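Local coordinates for hypothetical protein TTHA1785 (Thermus thermophilus, PDB 2EPG) that probably joins RNA ends as a manganese- and GTP-dependent RtcB-type RNA ligase, sealing 2',3'-cyclic phosphate or 3'-phosphate termini to 5'-hydroxyl ends, at residues E289-D292 and Y293-A296; H254-C257 and Q258-E262. All blocks are in the same frame, centred on the assembly; numbering follows the deposited sequence.

Contact 1. Residues E289-D292 and Y293-A296; sequences EGQD and YLQA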
ATOM      1  N   GLU A 289      -9.674 -23.507  -3.973  1.00 28.53           N
ATOM      2  CA  GLU A 289      -9.207 -22.425  -4.824  1.00 28.93           C
ATOM      3  C   GLU A 289      -9.019 -21.111  -4.053  1.00 28.05           C
ATOM      4  O   GLU A 289      -8.071 -20.352  -4.315  1.00 26.37           O
ATOM      5  CB  GLU A 289     -10.189 -22.202  -5.985  1.00 32.77           C
ATOM      6  CG  GLU A 289     -10.371 -23.423  -6.884  1.00 37.91           C
ATOM      7  CD  GLU A 289     -11.338 -24.450  -6.317  1.00 38.75           C
ATOM      8  OE1 GLU A 289     -11.521 -25.509  -6.954  1.00 44.15           O
ATOM      9  OE2 GLU A 289     -11.923 -24.214  -5.244  1.00 42.63           O
ATOM     10  N   GLY A 290      -9.939 -20.835  -3.127  1.00 25.63           N
ATOM     11  CA  GLY A 290      -9.848 -19.627  -2.337  1.00 25.42           C
ATOM     12  C   GLY A 290      -8.603 -19.697  -1.481  1.00 24.83           C
ATOM     13  O   GLY A 290      -7.790 -18.778  -1.467  1.00 23.90           O
ATOM     14  N   GLN A 291      -8.447 -20.814  -0.779  1.00 26.15           N
ATOM     15  CA  GLN A 291      -7.291 -21.041   0.078  1.00 26.20           C
ATOM     16  C   GLN A 291      -5.982 -20.955  -0.686  1.00 27.22           C
ATOM     17  O   GLN A 291      -4.994 -20.406  -0.178  1.00 26.25           O
ATOM     18  CB  GLN A 291      -7.391 -22.417   0.733  1.00 28.32           C
ATOM     19  CG  GLN A 291      -8.436 -22.504   1.829  1.00 32.44           C
ATOM     20  CD  GLN A 291      -8.003 -21.754   3.070  1.00 36.34           C
ATOM     21  OE1 GLN A 291      -7.015 -22.118   3.710  1.00 38.11           O
ATOM     22  NE2 GLN A 291      -8.724 -20.690   3.407  1.00 36.76           N
ATOM     23  N   ASP A 292      -5.955 -21.500  -1.904  1.00 27.56           N
ATOM     24  CA  ASP A 292      -4.721 -21.475  -2.686  1.00 26.56           C
ATOM     25  C   ASP A 292      -4.315 -20.061  -3.073  1.00 26.58           C
ATOM     26  O   ASP A 292      -3.146 -19.699  -2.958  1.00 24.91           O
ATOM     27  CB  ASP A 292      -4.860 -22.328  -3.941  1.00 28.90           C
ATOM     28  CG  ASP A 292      -4.785 -23.823  -3.648  1.00 33.05           C
ATOM     29  OD1 ASP A 292      -4.961 -24.605  -4.594  1.00 35.78           O
ATOM     30  OD2 ASP A 292      -4.543 -24.223  -2.494  1.00 33.62           O
ATOM     31  N   TYR A 293      -5.278 -19.269  -3.532  1.00 27.25           N
ATOM     32  CA  TYR A 293      -4.992 -17.893  -3.927  1.00 29.25           C
ATOM     33  C   TYR A 293      -4.477 -17.100  -2.736  1.00 28.65           C
ATOM     34  O   TYR A 293      -3.516 -16.323  -2.855  1.00 29.65           O
ATOM     35  CB  TYR A 293      -6.245 -17.193  -4.482  1.00 28.70           C
ATOM     36  CG  TYR A 293      -6.060 -15.682  -4.609  1.00 31.70           C
ATOM     37  CD1 TYR A 293      -5.142 -15.147  -5.520  1.00 29.66           C
ATOM     38  CD2 TYR A 293      -6.747 -14.799  -3.767  1.00 31.10           C
ATOM     39  CE1 TYR A 293      -4.903 -13.782  -5.592  1.00 29.53           C
ATOM     40  CE2 TYR A 293      -6.510 -13.417  -3.824  1.00 31.83           C
ATOM     41  CZ  TYR A 293      -5.584 -12.914  -4.740  1.00 32.20           C
ATOM     42  OH  TYR A 293      -5.323 -11.549  -4.794  1.00 29.37           O
ATOM     43  N   LEU A 294      -5.109 -17.298  -1.586  1.00 27.69           N
ATOM     44  CA  LEU A 294      -4.706 -16.575  -0.387  1.00 28.66           C
ATOM     45  C   LEU A 294      -3.271 -16.925  -0.036  1.00 28.78           C
ATOM     46  O   LEU A 294      -2.492 -16.049   0.339  1.00 27.65           O
ATOM     47  CB  LEU A 294      -5.649 -16.887   0.785  1.00 26.15           C
ATOM     48  CG  LEU A 294      -6.963 -16.087   0.769  1.00 28.42           C
ATOM     49  CD1 LEU A 294      -7.949 -16.660   1.784  1.00 27.41           C
ATOM     50  CD2 LEU A 294      -6.667 -14.619   1.080  1.00 25.93           C
ATOM     51  N   GLN A 295      -2.908 -18.202  -0.179  1.00 28.36           N
ATOM     52  CA  GLN A 295      -1.542 -18.616   0.121  1.00 27.74           C
ATOM     53  C   GLN A 295      -0.541 -18.065  -0.875  1.00 25.30           C
ATOM     54  O   GLN A 295       0.565 -17.697  -0.503  1.00 27.53           O
ATOM     55  CB  GLN A 295      -1.446 -20.140   0.161  1.00 29.26           C
ATOM     56  CG  GLN A 295      -2.055 -20.748   1.392  1.00 32.68           C
ATOM     57  CD  GLN A 295      -2.292 -22.240   1.228  1.00 35.57           C
ATOM     58  OE1 GLN A 295      -1.466 -22.952   0.656  1.00 38.37           O
ATOM     59  NE2 GLN A 295      -3.412 -22.718   1.740  1.00 36.23           N
ATOM     60  N   ALA A 296      -0.924 -18.019  -2.145  1.00 27.16           N
ATOM     61  CA  ALA A 296      -0.055 -17.499  -3.205  1.00 26.71           C
ATOM     62  C   ALA A 296       0.037 -15.962  -3.131  1.00 26.51           C
ATOM     63  O   ALA A 296       1.071 -15.352  -3.430  1.00 23.01           O
ATOM     64  CB  ALA A 296      -0.603 -17.932  -4.576  1.00 26.07           C
TER
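Gln295 folds back along the helix over the carbonyl of Gln291, one turn earlier, with its CG 3.3 Å from Gln291 O. Its first torsion sets CG anti to its own carbonyl carbon, beside the backbone N (chi1 -74°), which lays CG over Gln291 O. The same oxygen accepts the backbone bond from Gln295 N (3.0 Å). Beyond CG the chain runs extended, and the amide end passes at a slant across the bent side chain of Gln291, where Gln295 NE2 stands 4.1 Å from Gln291 CB. The two amide planes are turned 72° apart, and no hydrogen bond joins them. Each polar end looks elsewhere: Gln291 NE2 donates to the carbonyl of Ile285, and Gln295 OE1 takes a weak bond from Asn191.

One residue back, Leu294 packs in the same manner over Gly290, its CB and CG each 3.6 Å from Gly290 O, while its side chain also touches Val98 of strand 97-98. Tyr293 CB rests 3.7 Å from Glu289 O, but CG lies anti to the backbone N (chi1 167°), which leads the ring away from this turn; the side chain touches Val98 and Val103. Ala296 CB closes the row, 3.5 Å from Asp292 O. Asp292 sends its carboxylate outward to Lys194 and Arg263, one salt bridge to each oxygen, and Glu289 gives OE2 to the hydroxyl of Tyr271.

Four successive i to i+4 bonds, from Tyr293 N to Glu289 O through Ala296 N to Asp292 O, mark this as regular alpha-helix near the start of helix 288-321. Backbone bonding and aliphatic stems hold this part of the helix together, whereas its charged groups serve to tie the helix to neighbouring parts of the chain; two cations on Asp292 would probably stabilise its negative charge.

Contact 2. Residues H254-C257 and Q258-E262; sequences HQVC and QDYVE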
ATOM      1  N   HIS A 254       1.656  -9.819 -10.190  1.00 32.65           N
ATOM      2  CA  HIS A 254       0.770  -9.619 -11.323  1.00 36.50           C
ATOM      3  C   HIS A 254       0.346 -10.991 -11.875  1.00 35.21           C
ATOM      4  O   HIS A 254      -0.835 -11.236 -12.122  1.00 35.24           O
ATOM      5  CB  HIS A 254       1.503  -8.817 -12.401  1.00 40.90           C
ATOM      6  CG  HIS A 254       0.622  -8.348 -13.512  1.00 45.66           C
ATOM      7  ND1 HIS A 254       0.009  -7.113 -13.502  1.00 49.62           N
ATOM      8  CD2 HIS A 254       0.263  -8.939 -14.676  1.00 48.74           C
ATOM      9  CE1 HIS A 254      -0.688  -6.962 -14.616  1.00 49.99           C
ATOM     10  NE2 HIS A 254      -0.550  -8.056 -15.345  1.00 50.16           N
ATOM     11  N   GLN A 255       1.318 -11.883 -12.053  1.00 34.37           N
ATOM     12  CA  GLN A 255       1.046 -13.217 -12.589  1.00 35.16           C
ATOM     13  C   GLN A 255       0.120 -14.004 -11.672  1.00 34.59           C
ATOM     14  O   GLN A 255      -0.815 -14.636 -12.137  1.00 35.38           O
ATOM     15  CB  GLN A 255       2.354 -13.994 -12.799  1.00 35.85           C
ATOM     16  CG  GLN A 255       2.201 -15.268 -13.639  1.00 36.44           C
ATOM     17  CD  GLN A 255       1.598 -14.984 -14.997  1.00 34.80           C
ATOM     18  OE1 GLN A 255       2.120 -14.177 -15.751  1.00 38.73           O
ATOM     19  NE2 GLN A 255       0.487 -15.637 -15.309  1.00 35.07           N
ATOM     20  N   VAL A 256       0.381 -13.966 -10.366  1.00 35.31           N
ATOM     21  CA  VAL A 256      -0.462 -14.664  -9.401  1.00 32.41           C
ATOM     22  C   VAL A 256      -1.919 -14.200  -9.504  1.00 33.12           C
ATOM     23  O   VAL A 256      -2.855 -14.999  -9.366  1.00 34.46           O
ATOM     24  CB  VAL A 256       0.043 -14.441  -7.949  1.00 32.47           C
ATOM     25  CG1 VAL A 256      -1.017 -14.910  -6.942  1.00 29.99           C
ATOM     26  CG2 VAL A 256       1.326 -15.204  -7.732  1.00 29.87           C
ATOM     27  N   CYS A 257      -2.119 -12.914  -9.753  1.00 32.43           N
ATOM     28  CA  CYS A 257      -3.476 -12.402  -9.871  1.00 35.14           C
ATOM     29  C   CYS A 257      -4.123 -12.998 -11.116  1.00 34.40           C
ATOM     30  O   CYS A 257      -5.265 -13.459 -11.081  1.00 34.57           O
ATOM     31  CB  CYS A 257      -3.473 -10.868  -9.956  1.00 35.00           C
ATOM     32  SG  CYS A 257      -5.136 -10.098 -10.063  1.00 40.92           S
ATOM     33  N   GLN A 258      -3.374 -12.993 -12.213  1.00 36.20           N
ATOM     34  CA  GLN A 258      -3.847 -13.526 -13.491  1.00 37.50           C
ATOM     35  C   GLN A 258      -4.160 -15.014 -13.400  1.00 35.22           C
ATOM     36  O   GLN A 258      -5.208 -15.460 -13.848  1.00 35.04           O
ATOM     37  CB  GLN A 258      -2.794 -13.298 -14.576  1.00 39.01           C
ATOM     38  CG  GLN A 258      -3.149 -13.918 -15.914  1.00 45.54           C
ATOM     39  CD  GLN A 258      -4.268 -13.181 -16.627  1.00 48.44           C
ATOM     40  OE1 GLN A 258      -4.094 -12.038 -17.055  1.00 53.27           O
ATOM     41  NE2 GLN A 258      -5.427 -13.829 -16.755  1.00 49.96           N
ATOM     42  N   ASP A 259      -3.242 -15.773 -12.813  1.00 35.40           N
ATOM     43  CA  ASP A 259      -3.403 -17.216 -12.655  1.00 34.02           C
ATOM     44  C   ASP A 259      -4.694 -17.558 -11.926  1.00 35.25           C
ATOM     45  O   ASP A 259      -5.421 -18.465 -12.329  1.00 35.59           O
ATOM     46  CB  ASP A 259      -2.236 -17.808 -11.858  1.00 34.39           C
ATOM     47  CG  ASP A 259      -0.908 -17.748 -12.601  1.00 35.51           C
ATOM     48  OD1 ASP A 259       0.137 -17.948 -11.946  1.00 35.01           O
ATOM     49  OD2 ASP A 259      -0.902 -17.516 -13.829  1.00 36.52           O
ATOM     50  N   TYR A 260      -4.983 -16.835 -10.849  1.00 35.45           N
ATOM     51  CA  TYR A 260      -6.175 -17.130 -10.067  1.00 33.72           C
ATOM     52  C   TYR A 260      -7.487 -16.550 -10.550  1.00 34.80           C
ATOM     53  O   TYR A 260      -8.532 -17.139 -10.309  1.00 34.96           O
ATOM     54  CB  TYR A 260      -5.936 -16.791  -8.593  1.00 29.87           C
ATOM     55  CG  TYR A 260      -5.063 -17.838  -7.924  1.00 27.53           C
ATOM     56  CD1 TYR A 260      -3.679 -17.689  -7.872  1.00 26.73           C
ATOM     57  CD2 TYR A 260      -5.622 -19.020  -7.429  1.00 26.08           C
ATOM     58  CE1 TYR A 260      -2.867 -18.693  -7.348  1.00 25.83           C
ATOM     59  CE2 TYR A 260      -4.827 -20.034  -6.905  1.00 27.04           C
ATOM     60  CZ  TYR A 260      -3.452 -19.863  -6.872  1.00 26.34           C
ATOM     61  OH  TYR A 260      -2.669 -20.865  -6.373  1.00 28.03           O
ATOM     62  N   VAL A 261      -7.453 -15.406 -11.224  1.00 36.97           N
ATOM     63  CA  VAL A 261      -8.694 -14.852 -11.741  1.00 37.89           C
ATOM     64  C   VAL A 261      -9.269 -15.904 -12.689  1.00 40.62           C
ATOM     65  O   VAL A 261     -10.433 -16.300 -12.555  1.00 38.92           O
ATOM     66  CB  VAL A 261      -8.480 -13.547 -12.551  1.00 38.93           C
ATOM     67  CG1 VAL A 261      -9.743 -13.223 -13.341  1.00 39.38           C
ATOM     68  CG2 VAL A 261      -8.151 -12.391 -11.619  1.00 38.13           C
ATOM     69  N   GLU A 262      -8.452 -16.363 -13.638  1.00 41.05           N
ATOM     70  CA  GLU A 262      -8.924 -17.353 -14.598  1.00 44.11           C
ATOM     71  C   GLU A 262      -9.256 -18.682 -13.944  1.00 43.70           C
ATOM     72  O   GLU A 262     -10.200 -19.349 -14.349  1.00 43.33           O
ATOM     73  CB  GLU A 262      -7.925 -17.540 -15.755  1.00 48.01           C
ATOM     74  CG  GLU A 262      -6.458 -17.541 -15.388  1.00 53.20           C
ATOM     75  CD  GLU A 262      -5.558 -17.515 -16.627  1.00 57.59           C
ATOM     76  OE1 GLU A 262      -5.576 -16.500 -17.368  1.00 58.34           O
ATOM     77  OE2 GLU A 262      -4.834 -18.512 -16.863  1.00 58.67           O
TER
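From CB outward, Asp259 lies against the preceding turn of helix 250-265. Its CB is 3.5 Å from Gln255 O, and CG comes closer still, at 3.1 Å. CG stands opposite its own carbonyl carbon (chi1 -68°), which brings the carboxylate back beside Gln255. There OD2 accepts a nearly straight bond from Gln255 NE2, 2.8 Å long with an N-H...O angle of 166°. The acceptor lies in the plane of the glutamine amide, yet the donor meets OD2 from above the carboxylate plane. OD1 takes the hydroxyl of Ser196. Gln255 can make this reach because its chain bends at chi2, the two side chains crossing at about a right angle.

On the next flank Val256 and Tyr260 run side by side, with Val256 CG1 4.0 Å from Tyr260 CD1; Val256 O sits at the ring edge, in its plane. Tyr260 OH bonds to the carbonyl of Lys194. Further round, Cys257 SG touches Val261 CG2 at 4.1 Å. Gln255 and Val256 also lie on Ala199 of helix 197-203, and Val256 and Tyr260 on Ala296 of helix 288-321.

With an alanine at Asp259, Gln255 NE2 and Ser196 would probably lose the carboxylate oxygens they use, and the glutamine amide would be freer to turn. The i to i+4 amide-carboxylate bond thus braces one polar flank of the helix, while Val256 with Tyr260, and Cys257 with Val261, supply apolar contacts on other faces.

Both contacts are a little over two turns of alpha-helix, in helix 250-265 (contact 2) and near the start of helix 288-321 (contact 1); the helices pack together, the contact centres about 11 Å apart. Tyr260 forms much of the seam: its ring meets that of Tyr293 at about 60° and lies against Ala296, which also touches Val256. Each contact is mostly buried, with partly exposed polar residues. Within 254-262 a glutamine-aspartate bond links side chains directly, whereas the polar groups of 289-296 turn to other parts of the chain. Contact 2 comes closer to the predicted manganese site: the side chain of His254 is about 6 Å from that of Asp106, against about 10 Å for Tyr293.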